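Local coordinates for protein putative glutathione S-transferase (Sinorhizobium meliloti, PDB 4MDC) that probably catalyses the conjugation of glutathione to electrophilic substrates, working as a homodimer with the two-domain architecture of the glutathione S-transferases, at residues Y92-S97 with F112-I117; P182-D187 with Y191-A196. All coordinates share one frame; numbering follows the deposited sequence. Where two conformers were deposited one is given.

How the interactions relate
Both contacts lie on the same side of the chain's centre, about 13 Å apart between their centres, and both involve the all-helical C-terminal domain. Interaction 1 is small and partly buried: it reaches from helix 86-96 of the N-terminal domain to helix 111-145, close to the second subunit, and works through charge and a bridging water. Interaction 2 is buried and stays within the C-terminal domain, where the 182-187 turn meets the start of helix 191-205 through one straight hydrogen bond and apolar packing. The two adjoin. Gln113 NE2 probably bonds to Ala185 O, while Ile117 of interaction 1 packs on Ala185 and Tyr191 of interaction 2.

Interaction 1. Residues Y92-S97 with F112-I117; sequences YLDETS and FQRAEI
The flat guanidinium of Arg114 is met at its edge, near its plane, by Asp94 OD2, and a water lies in the same plane at that edge. Inside 92-97, one face of the Tyr92 ring carries Thr96 OG1. Carboxylate and guanidinium are turned 55° against each other, so this is not a two-pronged, coplanar salt bridge. The direct link is long, 3.7 Å from Asp94 OD2 to Arg114 NH1. Water 1 closes the gap, donating to Asp94 OD2 at 2.7 Å and accepting from Arg114 NH2 at 2.8 Å. Arg114 spans the space between the helices with its chain bent at CG-CD (chi3 78°), and CG anti to the backbone N (chi1 -170°) carries the Asp94 carboxylate out to meet it. Each group has a further partner: Asp94 OD2 also pairs with Arg105, and Arg114 NH1 donates to Ala108 O. Arg114 NE forms a salt bridge with Glu95 OE2 of the second subunit, so the guanidinium probably serves two carboxylates, Asp94 only at long range. The contact is a polar bridge from helix 86-96 to helix 111-145, joining the N- and C-terminal domains of the glutathione S-transferase fold beside its dimer interface.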
loop_
_atom_site.group_PDB
_atom_site.type_symbol
_atom_site.label_atom_id
_atom_site.label_comp_id
_atom_site.label_asym_id
_atom_site.label_seq_id
_atom_site.Cartn_x
_atom_site.Cartn_y
_atom_site.Cartn_z
ATOM N N TYR B 92 -0.719 -7.911 -11.857
ATOM C CA TYR B 92 -0.835 -9.264 -12.427
ATOM C C TYR B 92 -1.776 -9.290 -13.635
ATOM O O TYR B 92 -1.419 -9.852 -14.684
ATOM C CB TYR B 92 -1.308 -10.277 -11.375
ATOM C CG TYR B 92 -1.555 -11.674 -11.900
ATOM C CD1 TYR B 92 -0.512 -12.566 -12.107
ATOM C CD2 TYR B 92 -2.854 -12.083 -12.246
ATOM C CE1 TYR B 92 -0.726 -13.833 -12.599
ATOM C CE2 TYR B 92 -3.076 -13.348 -12.754
ATOM C CZ TYR B 92 -2.019 -14.231 -12.940
ATOM O OH TYR B 92 -2.188 -15.504 -13.410
ATOM N N LEU B 93 -2.944 -8.656 -13.482
ATOM C CA LEU B 93 -3.882 -8.541 -14.586
ATOM C C LEU B 93 -3.349 -7.742 -15.769
ATOM O O LEU B 93 -3.629 -8.107 -16.919
ATOM C CB LEU B 93 -5.243 -7.993 -14.142
ATOM C CG LEU B 93 -5.991 -8.918 -13.192
ATOM C CD1 LEU B 93 -7.232 -8.250 -12.650
ATOM C CD2 LEU B 93 -6.341 -10.248 -13.817
ATOM N N ASP B 94 -2.556 -6.691 -15.541
ATOM C CA ASP B 94 -1.914 -6.010 -16.641
ATOM C C ASP B 94 -0.945 -6.945 -17.377
ATOM O O ASP B 94 -0.892 -6.960 -18.621
ATOM C CB ASP B 94 -1.149 -4.741 -16.234
ATOM C CG ASP B 94 -0.695 -3.933 -17.444
ATOM O OD1 ASP B 94 -1.539 -3.413 -18.201
ATOM O OD2 ASP B 94 0.552 -3.839 -17.688
ATOM N N GLU B 95 -0.202 -7.716 -16.605
ATOM C CA GLU B 95 0.856 -8.599 -17.150
ATOM C C GLU B 95 0.351 -9.810 -17.937
ATOM O O GLU B 95 1.002 -10.273 -18.852
ATOM C CB GLU B 95 1.772 -9.083 -16.019
ATOM C CG GLU B 95 2.551 -7.948 -15.402
ATOM C CD GLU B 95 3.254 -8.305 -14.092
ATOM O OE1 GLU B 95 3.428 -9.507 -13.805
ATOM O OE2 GLU B 95 3.560 -7.382 -13.329
ATOM N N THR B 96 -0.835 -10.306 -17.575
ATOM C CA THR B 96 -1.345 -11.574 -18.090
ATOM C C THR B 96 -2.602 -11.468 -18.911
ATOM O O THR B 96 -3.038 -12.481 -19.457
ATOM C CB THR B 96 -1.684 -12.547 -16.948
ATOM O OG1 THR B 96 -2.679 -11.991 -16.086
ATOM C CG2 THR B 96 -0.406 -12.882 -16.135
ATOM N N SER B 97 -3.206 -10.289 -19.006
ATOM C CA SER B 97 -4.544 -10.219 -19.647
ATOM C C SER B 97 -4.477 -10.345 -21.169
ATOM O O SER B 97 -5.447 -10.734 -21.789
ATOM C CB SER B 97 -5.363 -8.978 -19.228
ATOM O OG SER B 97 -5.821 -9.085 -17.911
ATOM N N PHE B 112 6.592 7.003 -16.692
ATOM C CA PHE B 112 6.055 8.136 -15.932
ATOM C C PHE B 112 4.527 8.136 -15.893
ATOM O O PHE B 112 3.961 8.477 -14.874
ATOM C CB PHE B 112 6.666 9.492 -16.357
ATOM C CG PHE B 112 8.090 9.679 -15.861
ATOM C CD1 PHE B 112 8.342 10.037 -14.544
ATOM C CD2 PHE B 112 9.162 9.466 -16.708
ATOM C CE1 PHE B 112 9.628 10.146 -14.077
ATOM C CE2 PHE B 112 10.483 9.638 -16.256
ATOM C CZ PHE B 112 10.706 9.978 -14.940
ATOM N N GLN B 113 3.878 7.751 -16.983
ATOM C CA GLN B 113 2.421 7.632 -16.976
ATOM C C GLN B 113 2.000 6.496 -16.052
ATOM O O GLN B 113 1.029 6.630 -15.289
ATOM C CB GLN B 113 1.930 7.420 -18.400
ATOM C CG GLN B 113 0.418 7.409 -18.556
ATOM C CD GLN B 113 -0.251 8.674 -18.074
ATOM O OE1 GLN B 113 0.389 9.719 -17.909
ATOM N NE2 GLN B 113 -1.550 8.584 -17.807
ATOM N N ARG B 114 2.722 5.379 -16.097
ATOM C CA ARG B 114 2.435 4.273 -15.167
ATOM C C ARG B 114 2.544 4.746 -13.713
ATOM O O ARG B 114 1.713 4.364 -12.899
ATOM C CB ARG B 114 3.392 3.106 -15.400
ATOM C CG ARG B 114 3.107 2.358 -16.680
ATOM C CD ARG B 114 4.305 1.535 -17.155
ATOM N NE ARG B 114 4.549 0.276 -16.480
ATOM C CZ ARG B 114 3.904 -0.874 -16.718
ATOM N NH1 ARG B 114 2.896 -0.962 -17.574
ATOM N NH2 ARG B 114 4.263 -1.950 -16.054
ATOM N N ALA B 115 3.656 5.471 -13.400
ATOM C CA ALA B 115 3.878 6.023 -12.057
ATOM C C ALA B 115 2.684 6.895 -11.598
ATOM O O ALA B 115 2.221 6.797 -10.453
ATOM C CB ALA B 115 5.152 6.811 -11.972
ATOM N N GLU B 116 2.160 7.717 -12.489
ATOM C CA GLU B 116 1.001 8.567 -12.128
ATOM C C GLU B 116 -0.303 7.794 -11.933
ATOM O O GLU B 116 -1.034 8.089 -11.006
ATOM C CB GLU B 116 0.817 9.666 -13.186
ATOM C CG GLU B 116 -0.346 10.616 -12.941
ATOM C CD GLU B 116 -0.248 11.436 -11.664
ATOM O OE1 GLU B 116 0.802 11.500 -10.984
ATOM O OE2 GLU B 116 -1.277 12.056 -11.285
ATOM N N ILE B 117 -0.542 6.781 -12.752
ATOM C CA ILE B 117 -1.707 5.891 -12.588
ATOM C C ILE B 117 -1.621 5.178 -11.239
ATOM O O ILE B 117 -2.567 5.212 -10.439
ATOM C CB ILE B 117 -1.809 4.905 -13.755
ATOM C CG1 ILE B 117 -2.101 5.682 -15.022
ATOM C CG2 ILE B 117 -2.893 3.843 -13.484
ATOM C CD1 ILE B 117 -1.867 4.893 -16.296
HETATM O O HOH W 1 2.904 -4.340 -16.544
#

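Interaction 2. Residues P182-D187 with Y191-A196; sequences PWLAGD and YGDLAA
This is a buried contact between a tight turn and a helix start, with Leu184 of the loop after helix 167-180 set against Asp193 and Ala196 in the first turns of helix 191-205. Three residues separate the segments, and their backbones come as close as 5.7 Å between Leu184 CA and Asp193 CA. The loop makes a type I turn from Trp183 to Gly186, which presents the amide of Leu184 to the helix. Asp193 OD1 takes that amide at 3.0 Å from Leu184 N. The bond is nearly straight, 169° at the hydrogen, and enters on the syn side of the carboxylate, 26° out of its plane. OD1 also accepts from Trp220 NE1 of helix 215-225, so two N-H donors satisfy a buried oxygen. The same oxygen lies at the edge of the Trp183 ring, 3.6 Å from CE3, and the carboxylate stands almost perpendicular to the indole. Leu184 adds the apolar half of the contact. Its CG sits beside the carboxylate oxygen, and with CD1 extended away from CA (chi2 -171°) that methyl reaches Ala196 CB at 3.5 Å. Trp220 packs on both Leu184 and Ala196, walling this patch from the side of helix 215-225, while Arg223 makes a cation-pi contact with Trp183. The other oxygen of Asp193, OD2, accepts from the backbone N of Ser190. The Ser190-to-Asp193 sequence, Ser-Tyr-Gly-Asp, with the aspartate turned back onto the serine amide, is consistent with the N-capping box known at the start of this helix in glutathione S-transferases, although the serine hydroxyl makes a weak bond to Gly192 N; here the aspartate is tied in addition to the preceding turn.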
loop_
_atom_site.group_PDB
_atom_site.type_symbol
_atom_site.label_atom_id
_atom_site.label_comp_id
_atom_site.label_asym_id
_atom_site.label_seq_id
_atom_site.Cartn_x
_atom_site.Cartn_y
_atom_site.Cartn_z
ATOM N N PRO B 182 -8.568 15.236 -18.679
ATOM C CA PRO B 182 -9.719 14.537 -19.248
ATOM C C PRO B 182 -10.147 13.329 -18.430
ATOM O O PRO B 182 -11.353 13.056 -18.334
ATOM C CB PRO B 182 -9.288 14.111 -20.663
ATOM C CG PRO B 182 -8.043 14.880 -20.937
ATOM C CD PRO B 182 -7.443 15.320 -19.623
ATOM N N TRP B 183 -9.174 12.614 -17.866
ATOM C CA TRP B 183 -9.422 11.516 -16.906
ATOM C C TRP B 183 -8.417 11.758 -15.740
ATOM O O TRP B 183 -7.542 12.628 -15.879
ATOM C CB TRP B 183 -9.179 10.168 -17.558
ATOM C CG TRP B 183 -10.075 9.890 -18.718
ATOM C CD1 TRP B 183 -9.853 10.260 -20.029
ATOM C CD2 TRP B 183 -11.356 9.244 -18.680
ATOM N NE1 TRP B 183 -10.914 9.841 -20.797
ATOM C CE2 TRP B 183 -11.853 9.224 -19.989
ATOM C CE3 TRP B 183 -12.118 8.657 -17.663
ATOM C CZ2 TRP B 183 -13.100 8.620 -20.311
ATOM C CZ3 TRP B 183 -13.357 8.081 -17.975
ATOM C CH2 TRP B 183 -13.838 8.073 -19.287
ATOM N N LEU B 184 -8.502 11.029 -14.634
ATOM C CA LEU B 184 -7.748 11.439 -13.432
ATOM C C LEU B 184 -6.228 11.424 -13.605
ATOM O O LEU B 184 -5.599 12.329 -13.123
ATOM C CB LEU B 184 -8.109 10.658 -12.208
ATOM C CG LEU B 184 -9.563 10.689 -11.736
ATOM C CD1 LEU B 184 -9.683 10.023 -10.364
ATOM C CD2 LEU B 184 -10.219 12.076 -11.770
ATOM N N ALA B 185 -5.727 10.497 -14.397
ATOM C CA ALA B 185 -4.283 10.363 -14.637
ATOM C C ALA B 185 -3.790 11.026 -15.874
ATOM O O ALA B 185 -2.569 10.986 -16.166
ATOM C CB ALA B 185 -3.893 8.902 -14.718
ATOM N N GLY B 186 -4.677 11.636 -16.649
ATOM C CA GLY B 186 -4.277 12.178 -17.925
ATOM C C GLY B 186 -5.289 11.944 -19.035
ATOM O O GLY B 186 -6.515 12.095 -18.833
ATOM N N ASP B 187 -4.776 11.563 -20.202
ATOM C CA ASP B 187 -5.556 11.648 -21.418
ATOM C C ASP B 187 -6.457 10.423 -21.721
ATOM O O ASP B 187 -7.278 10.483 -22.610
ATOM C CB ASP B 187 -4.632 12.015 -22.588
ATOM C CG ASP B 187 -4.032 13.424 -22.436
ATOM O OD1 ASP B 187 -4.460 14.236 -21.563
ATOM O OD2 ASP B 187 -3.165 13.774 -23.259
ATOM N N TYR B 191 -6.546 2.722 -14.423
ATOM C CA TYR B 191 -6.764 2.264 -13.049
ATOM C C TYR B 191 -7.057 3.399 -12.063
ATOM O O TYR B 191 -7.711 3.177 -11.039
ATOM C CB TYR B 191 -5.500 1.500 -12.574
ATOM C CG TYR B 191 -5.261 0.105 -13.102
ATOM C CD1 TYR B 191 -6.181 -0.602 -13.818
ATOM C CD2 TYR B 191 -3.983 -0.497 -12.937
ATOM C CE1 TYR B 191 -5.899 -1.865 -14.293
ATOM C CE2 TYR B 191 -3.701 -1.760 -13.393
ATOM C CZ TYR B 191 -4.710 -2.476 -14.074
ATOM O OH TYR B 191 -4.436 -3.755 -14.551
ATOM N N GLY B 192 -6.424 4.570 -12.241
ATOM C CA GLY B 192 -6.664 5.719 -11.358
ATOM C C GLY B 192 -8.153 6.073 -11.245
ATOM O O GLY B 192 -8.674 6.300 -10.154
ATOM N N ASP B 193 -8.823 6.169 -12.383
ATOM C CA ASP B 193 -10.298 6.422 -12.452
ATOM C C ASP B 193 -11.074 5.309 -11.774
ATOM O O ASP B 193 -12.031 5.543 -10.972
ATOM C CB ASP B 193 -10.763 6.557 -13.903
ATOM C CG ASP B 193 -10.085 7.660 -14.635
ATOM O OD1 ASP B 193 -10.492 8.837 -14.498
ATOM O OD2 ASP B 193 -9.074 7.318 -15.338
ATOM N N LEU B 194 -10.697 4.058 -12.039
ATOM C CA LEU B 194 -11.387 2.908 -11.460
ATOM C C LEU B 194 -11.230 2.863 -9.964
ATOM O O LEU B 194 -12.148 2.532 -9.193
ATOM C CB LEU B 194 -10.998 1.581 -12.089
ATOM C CG LEU B 194 -11.150 1.442 -13.591
ATOM C CD1 LEU B 194 -10.819 0.044 -14.047
ATOM C CD2 LEU B 194 -12.523 1.839 -14.058
ATOM N N ALA B 195 -10.053 3.148 -9.457
ATOM C CA ALA B 195 -9.835 3.152 -8.005
ATOM C C ALA B 195 -10.638 4.242 -7.287
ATOM O O ALA B 195 -11.217 3.980 -6.231
ATOM C CB ALA B 195 -8.350 3.378 -7.737
ATOM N N ALA B 196 -10.649 5.439 -7.858
ATOM C CA ALA B 196 -11.412 6.529 -7.270
ATOM C C ALA B 196 -12.897 6.172 -7.285
ATOM O O ALA B 196 -13.587 6.325 -6.309
ATOM C CB ALA B 196 -11.186 7.817 -8.040
HETATM O O HOH W 2 -6.897 8.176 -15.891
#